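Local coordinates for FAD:protein FMN transferase (Pseudomonas stutzeri ATCC 14405 = CCUG 16156, PDB 5MGY), which probably transfers FMN from FAD to a threonine of target proteins, releasing AMP and using magnesium, and matures the NosR protein needed for nitrous oxide reduction, at residues A163-I168 with D264-R269; G185-E190 with V217-M222; E63-L68 with D143-A148; D50-T55 with P75-V80. All coordinates share one frame; numbering follows the deposited sequence.

Contact 1: A163-I168 with D264-R269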
# COMPACT_ATOMS: atom_id res chain seq x y z
N ALA A 163 -7.10 -0.36 4.85
CA ALA A 163 -7.35 -0.88 6.19
C ALA A 163 -7.08 0.18 7.26
O ALA A 163 -7.85 0.30 8.20
CB ALA A 163 -6.52 -2.15 6.45
N VAL A 164 -6.02 0.97 7.09
CA VAL A 164 -5.63 2.01 8.02
C VAL A 164 -6.72 3.08 8.02
O VAL A 164 -7.15 3.57 9.08
CB VAL A 164 -4.25 2.59 7.61
CG1 VAL A 164 -3.95 3.94 8.28
CG2 VAL A 164 -3.17 1.61 7.97
N ASP A 165 -7.19 3.44 6.81
CA ASP A 165 -8.17 4.50 6.68
C ASP A 165 -9.47 4.00 7.32
O ASP A 165 -10.04 4.75 8.11
CB ASP A 165 -8.40 4.96 5.23
CG ASP A 165 -7.25 5.79 4.65
OD1 ASP A 165 -6.49 6.45 5.41
OD2 ASP A 165 -7.11 5.84 3.39
N LEU A 166 -9.87 2.76 7.05
CA LEU A 166 -11.09 2.22 7.67
C LEU A 166 -11.02 2.17 9.20
O LEU A 166 -11.97 2.56 9.87
CB LEU A 166 -11.49 0.84 7.11
CG LEU A 166 -11.96 0.81 5.64
CD1 LEU A 166 -12.06 -0.66 5.18
CD2 LEU A 166 -13.24 1.64 5.37
N VAL A 167 -9.90 1.72 9.74
CA VAL A 167 -9.74 1.71 11.17
C VAL A 167 -9.86 3.13 11.73
O VAL A 167 -10.53 3.34 12.70
CB VAL A 167 -8.42 1.05 11.59
CG1 VAL A 167 -8.13 1.29 13.08
CG2 VAL A 167 -8.50 -0.44 11.30
N ILE A 168 -9.25 4.10 11.09
CA ILE A 168 -9.39 5.49 11.52
C ILE A 168 -10.84 6.03 11.44
O ILE A 168 -11.26 6.77 12.30
CB ILE A 168 -8.38 6.39 10.79
CG1 ILE A 168 -6.98 6.08 11.30
CG2 ILE A 168 -8.68 7.88 11.02
CD1 ILE A 168 -5.86 6.76 10.51
N ASP A 264 0.67 11.21 2.18
CA ASP A 264 -0.58 11.72 1.68
C ASP A 264 -1.61 11.64 2.82
O ASP A 264 -1.48 10.82 3.76
CB ASP A 264 -0.99 10.85 0.51
CG ASP A 264 -2.15 11.42 -0.31
OD1 ASP A 264 -1.85 11.68 -1.51
OD2 ASP A 264 -3.34 11.55 0.15
N LYS A 265 -2.64 12.46 2.73
CA LYS A 265 -3.70 12.43 3.72
C LYS A 265 -4.51 11.13 3.67
O LYS A 265 -4.99 10.66 4.68
CB LYS A 265 -4.60 13.65 3.60
CG LYS A 265 -5.52 13.56 2.46
CD LYS A 265 -6.03 14.90 1.99
CE LYS A 265 -6.43 14.73 0.50
NZ LYS A 265 -7.10 15.97 0.04
N SER A 266 -4.63 10.56 2.50
CA SER A 266 -5.24 9.26 2.36
C SER A 266 -4.15 8.23 2.37
O SER A 266 -3.31 8.22 1.47
CB SER A 266 -5.98 9.20 1.04
OG SER A 266 -6.24 7.89 0.71
N THR A 267 -4.12 7.38 3.39
CA THR A 267 -3.16 6.27 3.46
C THR A 267 -3.37 5.26 2.30
O THR A 267 -2.46 4.54 1.95
CB THR A 267 -3.40 5.54 4.77
OG1 THR A 267 -3.56 6.50 5.79
CG2 THR A 267 -2.27 4.65 5.11
N LEU A 268 -4.59 5.18 1.77
CA LEU A 268 -4.87 4.32 0.62
C LEU A 268 -4.00 4.82 -0.56
O LEU A 268 -3.20 4.05 -1.15
CB LEU A 268 -6.38 4.37 0.29
CG LEU A 268 -6.90 3.39 -0.77
CD1 LEU A 268 -8.41 3.30 -0.81
CD2 LEU A 268 -6.36 3.70 -2.16
N ARG A 269 -4.17 6.09 -0.90
CA ARG A 269 -3.34 6.81 -1.90
C ARG A 269 -1.82 6.69 -1.70
O ARG A 269 -1.10 6.37 -2.66
CB ARG A 269 -3.79 8.30 -2.05
CG ARG A 269 -5.14 8.30 -2.76
CD ARG A 269 -5.55 9.51 -3.56
NE ARG A 269 -4.64 9.91 -4.66
CZ ARG A 269 -4.68 9.50 -5.92
NH1 ARG A 269 -3.84 10.01 -6.80
NH2 ARG A 269 -5.52 8.55 -6.31

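Contact 2: G185-E190 with V217-M222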
# COMPACT_ATOMS: atom_id res chain seq x y z
N GLY A 185 3.11 -1.89 8.10
CA GLY A 185 3.99 -0.86 7.65
C GLY A 185 3.33 0.42 7.22
O GLY A 185 3.84 1.49 7.51
N GLU A 186 2.20 0.33 6.53
CA GLU A 186 1.40 1.54 6.26
C GLU A 186 0.88 2.10 7.58
O GLU A 186 0.52 1.36 8.47
CB GLU A 186 0.19 1.23 5.33
CG GLU A 186 0.53 1.17 3.86
CD GLU A 186 1.53 0.09 3.52
OE1 GLU A 186 1.50 -0.95 4.21
OE2 GLU A 186 2.35 0.28 2.57
N LEU A 187 0.84 3.42 7.68
CA LEU A 187 0.33 4.05 8.85
C LEU A 187 -0.12 5.45 8.66
O LEU A 187 0.20 6.11 7.69
CB LEU A 187 1.34 3.99 9.97
CG LEU A 187 2.69 4.69 9.94
CD1 LEU A 187 2.58 6.21 10.16
CD2 LEU A 187 3.59 4.08 11.03
N LYS A 188 -0.89 5.90 9.65
CA LYS A 188 -1.34 7.27 9.73
C LYS A 188 -1.53 7.70 11.20
O LYS A 188 -1.88 6.91 12.07
CB LYS A 188 -2.60 7.41 8.90
CG LYS A 188 -3.20 8.79 8.93
CD LYS A 188 -4.36 8.96 7.95
CE LYS A 188 -4.95 10.35 8.16
NZ LYS A 188 -6.20 10.73 7.48
N ALA A 189 -1.29 8.96 11.47
CA ALA A 189 -1.51 9.46 12.78
C ALA A 189 -2.13 10.83 12.74
O ALA A 189 -1.97 11.55 11.75
CB ALA A 189 -0.19 9.50 13.55
N GLU A 190 -2.78 11.17 13.85
CA GLU A 190 -3.44 12.47 14.01
C GLU A 190 -3.53 12.88 15.46
O GLU A 190 -3.37 12.07 16.34
CB GLU A 190 -4.83 12.41 13.44
CG GLU A 190 -5.51 13.73 13.28
CD GLU A 190 -6.49 13.73 12.15
OE1 GLU A 190 -7.06 14.80 11.95
OE2 GLU A 190 -6.71 12.67 11.48
N VAL A 217 9.75 12.80 10.96
CA VAL A 217 8.64 13.67 10.60
C VAL A 217 7.50 13.53 11.60
O VAL A 217 7.29 12.50 12.22
CB VAL A 217 8.12 13.41 9.15
CG1 VAL A 217 9.25 13.62 8.15
CG2 VAL A 217 7.47 12.03 8.99
N GLU A 218 6.74 14.60 11.68
CA GLU A 218 5.62 14.71 12.55
C GLU A 218 4.36 14.46 11.72
O GLU A 218 4.14 15.13 10.74
CB GLU A 218 5.67 16.10 13.22
CG GLU A 218 7.00 16.26 14.00
CD GLU A 218 7.15 17.58 14.74
OE1 GLU A 218 6.16 18.40 14.71
OE2 GLU A 218 8.26 17.75 15.33
N LEU A 219 3.56 13.45 12.06
CA LEU A 219 2.34 13.15 11.32
C LEU A 219 1.16 13.68 12.07
O LEU A 219 0.94 13.33 13.23
CB LEU A 219 2.18 11.66 11.13
CG LEU A 219 3.26 10.94 10.30
CD1 LEU A 219 3.10 9.44 10.35
CD2 LEU A 219 3.20 11.37 8.86
N ASP A 220 0.39 14.55 11.42
CA ASP A 220 -0.85 15.08 12.02
C ASP A 220 -1.86 15.18 10.88
O ASP A 220 -1.97 16.18 10.22
CB ASP A 220 -0.62 16.45 12.73
CG ASP A 220 -1.88 16.97 13.54
OD1 ASP A 220 -1.83 18.09 14.12
OD2 ASP A 220 -2.93 16.30 13.62
N GLY A 221 -2.58 14.10 10.66
CA GLY A 221 -3.59 14.02 9.62
C GLY A 221 -3.03 13.48 8.33
O GLY A 221 -3.61 13.69 7.28
N MET A 222 -1.94 12.72 8.40
CA MET A 222 -1.24 12.25 7.21
C MET A 222 -0.86 10.78 7.34
O MET A 222 -0.35 10.37 8.38
CB MET A 222 0.04 13.11 7.03
CG MET A 222 -0.18 14.58 6.71
SD MET A 222 -0.75 14.66 5.02
CE MET A 222 -0.24 16.30 4.51

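Contact 3: E63-L68 with D143-A148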
# COMPACT_ATOMS: atom_id res chain seq x y z
N GLU A 63 -11.79 -13.78 -5.17
CA GLU A 63 -11.51 -15.09 -5.86
C GLU A 63 -12.67 -15.67 -6.64
O GLU A 63 -12.44 -16.38 -7.64
CB GLU A 63 -10.93 -16.17 -4.95
CG GLU A 63 -9.44 -16.01 -4.67
CD GLU A 63 -8.50 -16.26 -5.86
OE1 GLU A 63 -8.33 -17.43 -6.21
OE2 GLU A 63 -7.90 -15.30 -6.39
N ARG A 64 -13.89 -15.39 -6.19
CA ARG A 64 -15.05 -15.75 -6.95
C ARG A 64 -15.06 -14.98 -8.29
O ARG A 64 -15.26 -15.58 -9.34
CB ARG A 64 -16.29 -15.47 -6.12
CG ARG A 64 -17.58 -16.02 -6.71
CD ARG A 64 -18.78 -15.66 -5.88
NE ARG A 64 -19.24 -14.27 -6.13
CZ ARG A 64 -19.21 -13.27 -5.26
NH1 ARG A 64 -18.70 -13.47 -4.04
NH2 ARG A 64 -19.66 -12.06 -5.62
N PHE A 65 -14.82 -13.66 -8.24
CA PHE A 65 -14.63 -12.82 -9.45
C PHE A 65 -13.48 -13.28 -10.36
O PHE A 65 -13.63 -13.37 -11.57
CB PHE A 65 -14.37 -11.37 -9.08
CG PHE A 65 -14.37 -10.46 -10.25
CD1 PHE A 65 -15.55 -10.17 -10.90
CD2 PHE A 65 -13.18 -9.92 -10.73
CE1 PHE A 65 -15.57 -9.37 -12.01
CE2 PHE A 65 -13.19 -9.12 -11.84
CZ PHE A 65 -14.38 -8.84 -12.48
N ASN A 66 -12.36 -13.63 -9.76
CA ASN A 66 -11.20 -14.08 -10.54
C ASN A 66 -11.43 -15.38 -11.27
O ASN A 66 -10.82 -15.60 -12.29
CB ASN A 66 -9.94 -14.21 -9.66
CG ASN A 66 -9.41 -12.87 -9.21
OD1 ASN A 66 -9.89 -11.81 -9.60
ND2 ASN A 66 -8.44 -12.94 -8.34
N ALA A 67 -12.29 -16.25 -10.74
CA ALA A 67 -12.54 -17.54 -11.41
C ALA A 67 -13.37 -17.41 -12.68
O ALA A 67 -13.28 -18.25 -13.54
CB ALA A 67 -13.16 -18.50 -10.47
N LEU A 68 -14.16 -16.34 -12.80
CA LEU A 68 -15.05 -16.16 -13.90
C LEU A 68 -14.34 -15.96 -15.24
O LEU A 68 -13.19 -15.60 -15.29
CB LEU A 68 -15.97 -14.99 -13.61
CG LEU A 68 -17.32 -15.17 -12.87
CD1 LEU A 68 -17.49 -16.41 -12.00
CD2 LEU A 68 -17.62 -13.94 -12.06
N ASP A 143 -23.97 -2.37 -8.99
CA ASP A 143 -23.34 -3.12 -7.95
C ASP A 143 -22.56 -4.28 -8.56
O ASP A 143 -22.14 -5.20 -7.84
CB ASP A 143 -24.39 -3.61 -6.95
CG ASP A 143 -25.45 -4.62 -7.60
OD1 ASP A 143 -26.04 -4.33 -8.70
OD2 ASP A 143 -25.69 -5.72 -6.99
N ARG A 144 -22.38 -4.28 -9.89
CA ARG A 144 -21.62 -5.36 -10.56
C ARG A 144 -20.23 -4.87 -10.97
O ARG A 144 -20.07 -3.68 -11.25
CB ARG A 144 -22.39 -5.88 -11.77
CG ARG A 144 -23.69 -6.60 -11.44
CD ARG A 144 -24.87 -6.16 -12.29
NE ARG A 144 -24.91 -6.81 -13.61
CZ ARG A 144 -24.78 -6.20 -14.80
NH1 ARG A 144 -24.62 -4.88 -14.90
NH2 ARG A 144 -24.84 -6.93 -15.94
N LEU A 145 -19.25 -5.79 -10.96
CA LEU A 145 -17.94 -5.58 -11.57
C LEU A 145 -17.94 -6.34 -12.85
O LEU A 145 -18.26 -7.51 -12.81
CB LEU A 145 -16.83 -6.22 -10.78
CG LEU A 145 -15.85 -5.49 -9.90
CD1 LEU A 145 -14.65 -6.37 -9.64
CD2 LEU A 145 -15.45 -4.19 -10.58
N CYS A 146 -17.47 -5.75 -13.93
CA CYS A 146 -17.45 -6.42 -15.21
C CYS A 146 -16.04 -6.61 -15.70
O CYS A 146 -15.15 -5.79 -15.42
CB CYS A 146 -18.26 -5.64 -16.20
SG CYS A 146 -19.94 -5.54 -15.59
N LYS A 147 -15.82 -7.71 -16.41
CA LYS A 147 -14.54 -7.93 -17.02
C LYS A 147 -14.65 -8.35 -18.46
O LYS A 147 -15.33 -9.33 -18.76
CB LYS A 147 -13.73 -8.92 -16.20
CG LYS A 147 -14.21 -10.35 -16.18
CD LYS A 147 -13.60 -11.01 -14.97
CE LYS A 147 -13.18 -12.41 -15.21
NZ LYS A 147 -12.52 -12.98 -14.02
N ALA A 148 -13.94 -7.63 -19.35
CA ALA A 148 -13.95 -7.90 -20.78
C ALA A 148 -12.96 -8.96 -21.24
O ALA A 148 -13.12 -9.49 -22.33
CB ALA A 148 -13.71 -6.65 -21.52

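Contact 4: D50-T55 with P75-V80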
# COMPACT_ATOMS: atom_id res chain seq x y z
N ASP A 50 -10.13 -9.56 4.57
CA ASP A 50 -9.63 -10.84 4.17
C ASP A 50 -10.70 -11.64 3.39
O ASP A 50 -10.42 -12.30 2.42
CB ASP A 50 -9.23 -11.58 5.40
CG ASP A 50 -8.14 -12.61 5.17
OD1 ASP A 50 -7.19 -12.63 5.84
OD2 ASP A 50 -8.16 -13.52 4.40
N LYS A 51 -11.93 -11.56 3.82
CA LYS A 51 -13.00 -12.32 3.21
C LYS A 51 -13.33 -11.75 1.84
O LYS A 51 -13.61 -12.52 0.97
CB LYS A 51 -14.26 -12.30 4.12
CG LYS A 51 -15.23 -13.42 3.88
CD LYS A 51 -16.27 -13.09 2.83
CE LYS A 51 -16.93 -14.37 2.34
NZ LYS A 51 -17.55 -14.18 1.00
N GLN A 52 -13.34 -10.43 1.71
CA GLN A 52 -13.71 -9.75 0.46
C GLN A 52 -12.51 -9.77 -0.55
O GLN A 52 -12.70 -10.12 -1.70
CB GLN A 52 -14.26 -8.31 0.71
CG GLN A 52 -15.56 -8.22 1.54
CD GLN A 52 -16.24 -6.84 1.51
OE1 GLN A 52 -16.38 -6.22 0.48
NE2 GLN A 52 -16.69 -6.39 2.63
N LEU A 53 -11.29 -9.49 -0.10
CA LEU A 53 -10.19 -9.09 -1.03
C LEU A 53 -8.99 -10.01 -1.13
O LEU A 53 -8.24 -9.85 -2.04
CB LEU A 53 -9.62 -7.74 -0.64
CG LEU A 53 -10.53 -6.57 -0.32
CD1 LEU A 53 -9.71 -5.43 0.22
CD2 LEU A 53 -11.26 -6.15 -1.56
N SER A 54 -8.74 -10.91 -0.18
CA SER A 54 -7.59 -11.81 -0.29
C SER A 54 -7.71 -12.86 -1.37
O SER A 54 -8.63 -13.64 -1.41
CB SER A 54 -7.38 -12.56 0.99
OG SER A 54 -6.23 -13.35 0.86
N THR A 55 -6.72 -12.86 -2.24
CA THR A 55 -6.45 -13.94 -3.17
C THR A 55 -5.83 -15.18 -2.52
O THR A 55 -5.66 -16.15 -3.20
CB THR A 55 -5.53 -13.47 -4.36
OG1 THR A 55 -4.34 -12.86 -3.87
CG2 THR A 55 -6.22 -12.44 -5.20
N PRO A 75 -22.11 -9.61 -9.43
CA PRO A 75 -22.28 -8.68 -8.28
C PRO A 75 -21.11 -8.79 -7.27
O PRO A 75 -20.55 -9.88 -7.07
CB PRO A 75 -23.62 -9.13 -7.65
CG PRO A 75 -24.27 -9.97 -8.67
CD PRO A 75 -23.18 -10.61 -9.47
N MET A 76 -20.71 -7.64 -6.72
CA MET A 76 -19.57 -7.59 -5.78
C MET A 76 -19.85 -6.65 -4.64
O MET A 76 -20.56 -5.63 -4.79
CB MET A 76 -18.25 -7.11 -6.45
CG MET A 76 -17.71 -7.99 -7.56
SD MET A 76 -17.23 -9.61 -7.01
CE MET A 76 -15.73 -9.20 -6.19
N PRO A 77 -19.22 -6.92 -3.50
CA PRO A 77 -19.47 -6.02 -2.40
C PRO A 77 -18.88 -4.59 -2.53
O PRO A 77 -18.10 -4.30 -3.45
CB PRO A 77 -18.88 -6.76 -1.21
CG PRO A 77 -18.19 -7.97 -1.71
CD PRO A 77 -18.21 -7.94 -3.19
N ASP A 78 -19.30 -3.72 -1.61
CA ASP A 78 -18.89 -2.30 -1.58
C ASP A 78 -17.38 -2.07 -1.62
O ASP A 78 -16.91 -1.31 -2.46
CB ASP A 78 -19.52 -1.61 -0.35
CG ASP A 78 -21.05 -1.34 -0.52
OD1 ASP A 78 -21.64 -1.48 -1.65
OD2 ASP A 78 -21.66 -0.96 0.50
N MET A 79 -16.65 -2.75 -0.71
CA MET A 79 -15.20 -2.64 -0.64
C MET A 79 -14.54 -2.82 -1.97
O MET A 79 -13.62 -2.06 -2.30
CB MET A 79 -14.57 -3.70 0.25
CG MET A 79 -14.49 -3.30 1.68
SD MET A 79 -13.61 -4.58 2.58
CE MET A 79 -14.14 -4.08 4.26
N VAL A 80 -14.93 -3.89 -2.68
CA VAL A 80 -14.21 -4.29 -3.88
C VAL A 80 -14.41 -3.20 -4.92
O VAL A 80 -13.47 -2.83 -5.62
CB VAL A 80 -14.69 -5.64 -4.39
CG1 VAL A 80 -14.11 -5.92 -5.77
CG2 VAL A 80 -14.30 -6.72 -3.44

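Contact 1: A163-I168 with D264-R269
A capped helix N-terminus is held here by Asp165, which reaches from helix 159-173 to the first turn of helix 267-292. The latter helix also brings Asp271 and Thr275 to the magnesium ion. Both carboxylate oxygens of Asp165 take part. OD1 of Asp165 accepts from Thr267 OG1 at 3.0 Å, with the hydroxyl lying above the carboxylate plane. It also accepts from Thr267 N at 3.2 Å, on the syn lone pair. OD2 of Asp165 accepts from Leu268 N at 3.1 Å, met 42° out of the plane, and makes a weak bond with Ser266 OG at 3.5 Å. Asp165 CG lies beside its own backbone N (chi1 -73°), which carries the carboxylate across to the first turn. Two bonds to OD1 and one to OD2, with the weak bond from Ser266 OG, would limit its rotation. The helix dipole would probably favour the negative charge here.

Ser266 is the N-cap. Its OG receives Arg269 N at 3.2 Å, nearly straight at 171°. Just before it, Asp264 OD2 closes an Asx turn with Ser266 N. Beside the polar network, Val164 and Thr267 cross at about a right angle. Val164 CG1 lies 3.7 Å from Thr267 CG2.

Val164 also packs on Ile183 of strand 179-183 and on Lys188 of strand 186-190. From the other segment, Leu268 reaches Leu83 and Arg269 forms a salt bridge with Asp93. The contact thus joins helix 159-173 to the start of helix 267-292, between the large antiparallel sheet and helix 78-93.

Contact 2: G185-E190 with V217-M222
Ala189 and Gly221 make the backbone bond of this contact. Gly221 N donates to Ala189 O at 2.8 Å. Ala189 and Met222 form an antiparallel hydrogen-bonded pair. A CH-O contact adds to it, from Lys188 CA to Met222 O at 3.5 Å. Gly221 lies in the turn from strand 213-219 into strand 222-227.

The apolar part involves Leu219. Its CD1 meets Leu187 CD1, the two side chains crossing at about a right angle. Leu219 CB lies 4.0 Å from Ala189 CB.

Extended side chains run alongside the turn. The aliphatic chain of Lys188 passes the Gly221-Met222 peptide. Lys188 CG, anti to the backbone N (chi1 178°), lies 3.3 Å from Met222 O, and CE reaches Gly221 C. Its NZ bonds to Lys265 O. Glu190 CG lies 3.7 Å from Asp220 OD2, and the two carboxylates are turned 67° apart.

Each charged end has a partner beyond the contact: Glu190 OE2 pairs with Lys172, and Asp220 OD2 accepts from Gly191 N. The like charges of Glu190 OE1 and Asp220 OD2 are 4.7 Å apart; Lys172 and Gly191 N probably offset some of the repulsion. Backbone pairing and apolar packing therefore join the segments, while their charges are answered by other residues.

Contact 3: E63-L68 with D143-A148
Lys147 NZ reaches the C-terminal end of helix 61-67 and donates to two carbonyls there. Phe65 O accepts from Lys147 NZ at 2.7 Å, with the donor tilted 21° from the carbonyl plane. Leu68 O accepts from Lys147 NZ at 3.0 Å, with the donor well above its plane. Leu151 O is a third acceptor. The ammonium group, on a buried residue, is thus held by three backbone oxygens. Phe65 O has a second donor, Leu68 N at 3.3 Å.

The neighbouring Asn66 is also satisfied at both ends. Its OD1 accepts from Leu153 N, and its ND2 donates to Glu63 OE2 at 3.1 Å.

Lys147 also contacts the Phe65 ring. With CG set between backbone N and carbonyl carbon (chi1 69°), its chain slides past the phenylalanine in the opposite direction, with CD 3.4 Å from Phe65 CZ. NZ sits over one ring face, 4.6 Å from the centroid, a cation-pi contact. Leu145 CD1 covers the opposite face 3.7 Å from the centroid, a CH-pi contact. Leu145 CB touches CE1 at the ring's rim.

Leu145 and Lys147 send their side chains to the helix, while Cys146 between them points away and forms the disulfide with Cys73. The result is helix-on-sheet packing: helix 61-67 lies against the small sheet of strands 73-75, 144-147 and 138-141, with a lysine gripping the carbonyls at the helix end.

Contact 4: D50-T55 with P75-V80
Leu53 and Val80 form the buried side of this contact, where the end of helix 35-53 meets the start of helix 78-93. Leu53 CD2 lies 3.6 Å from Val80 CG2, and the two side chains slide past each other in opposite directions. Val80 CG2 stands beside its own backbone N, on the side facing the leucine. Met79 CB is at the edge of this patch, 4.5 Å from Leu53 CD2. Phe155 also packs on Leu53, and Met79 goes on to Tyr162 and Leu166 of helix 159-173. This part is continuous with the apolar interior.

Gln52 carries the largest share of the contact. Its chain extends beyond CG (chi2 -167°) and brings the amide oxygen between Pro77 and Met79. Gln52 OE1 is the close point, 3.1 Å from both Pro77 CB and Met79 CB. Gln52 crosses Met79 at about a right angle, and its CD and NE2 both lie 3.6 Å from Met79 SD.

The looser side begins at the partly exposed flank of Gln52. Farther out, Asp78 is exposed and turns its carboxylate away to a salt bridge with Arg81. Pro77, at the N-cap position, has no polar side-chain atom to accept from the helix end.

The amide oxygen wedges between Pro77 and Met79, next to a leucine-valine pair, so the segments are joined by van der Waals packing, with no hydrogen bond between them. The charged groups find their partners in other residues: Lys51 pairs with Asp61, as Asp78 does with Arg81.

Overall arrangement
Contacts 1 and 2 lie side by side, their centres about 10 Å apart, and contact 2 is nested within the chain loop that contact 1 closes. Lys188 joins them: its CD is 3.4 Å from Thr267 OG1. Contacts 3 and 4 are also neighbours, with centres about 11 Å apart and segments that alternate along the chain; Asp143 O lies 3.0 Å from Met76 N. Contact 4 touches contact 1 through Met79 CE and Leu166 CD1, 4.1 Å apart. Contacts 2 and 3 are far apart, about 34 Å between centres. The magnesium ion is closest to contact 1, about 9 Å from the Leu268 side chain, against about 12 Å from that of Leu53 and about 13 Å from that of Leu187.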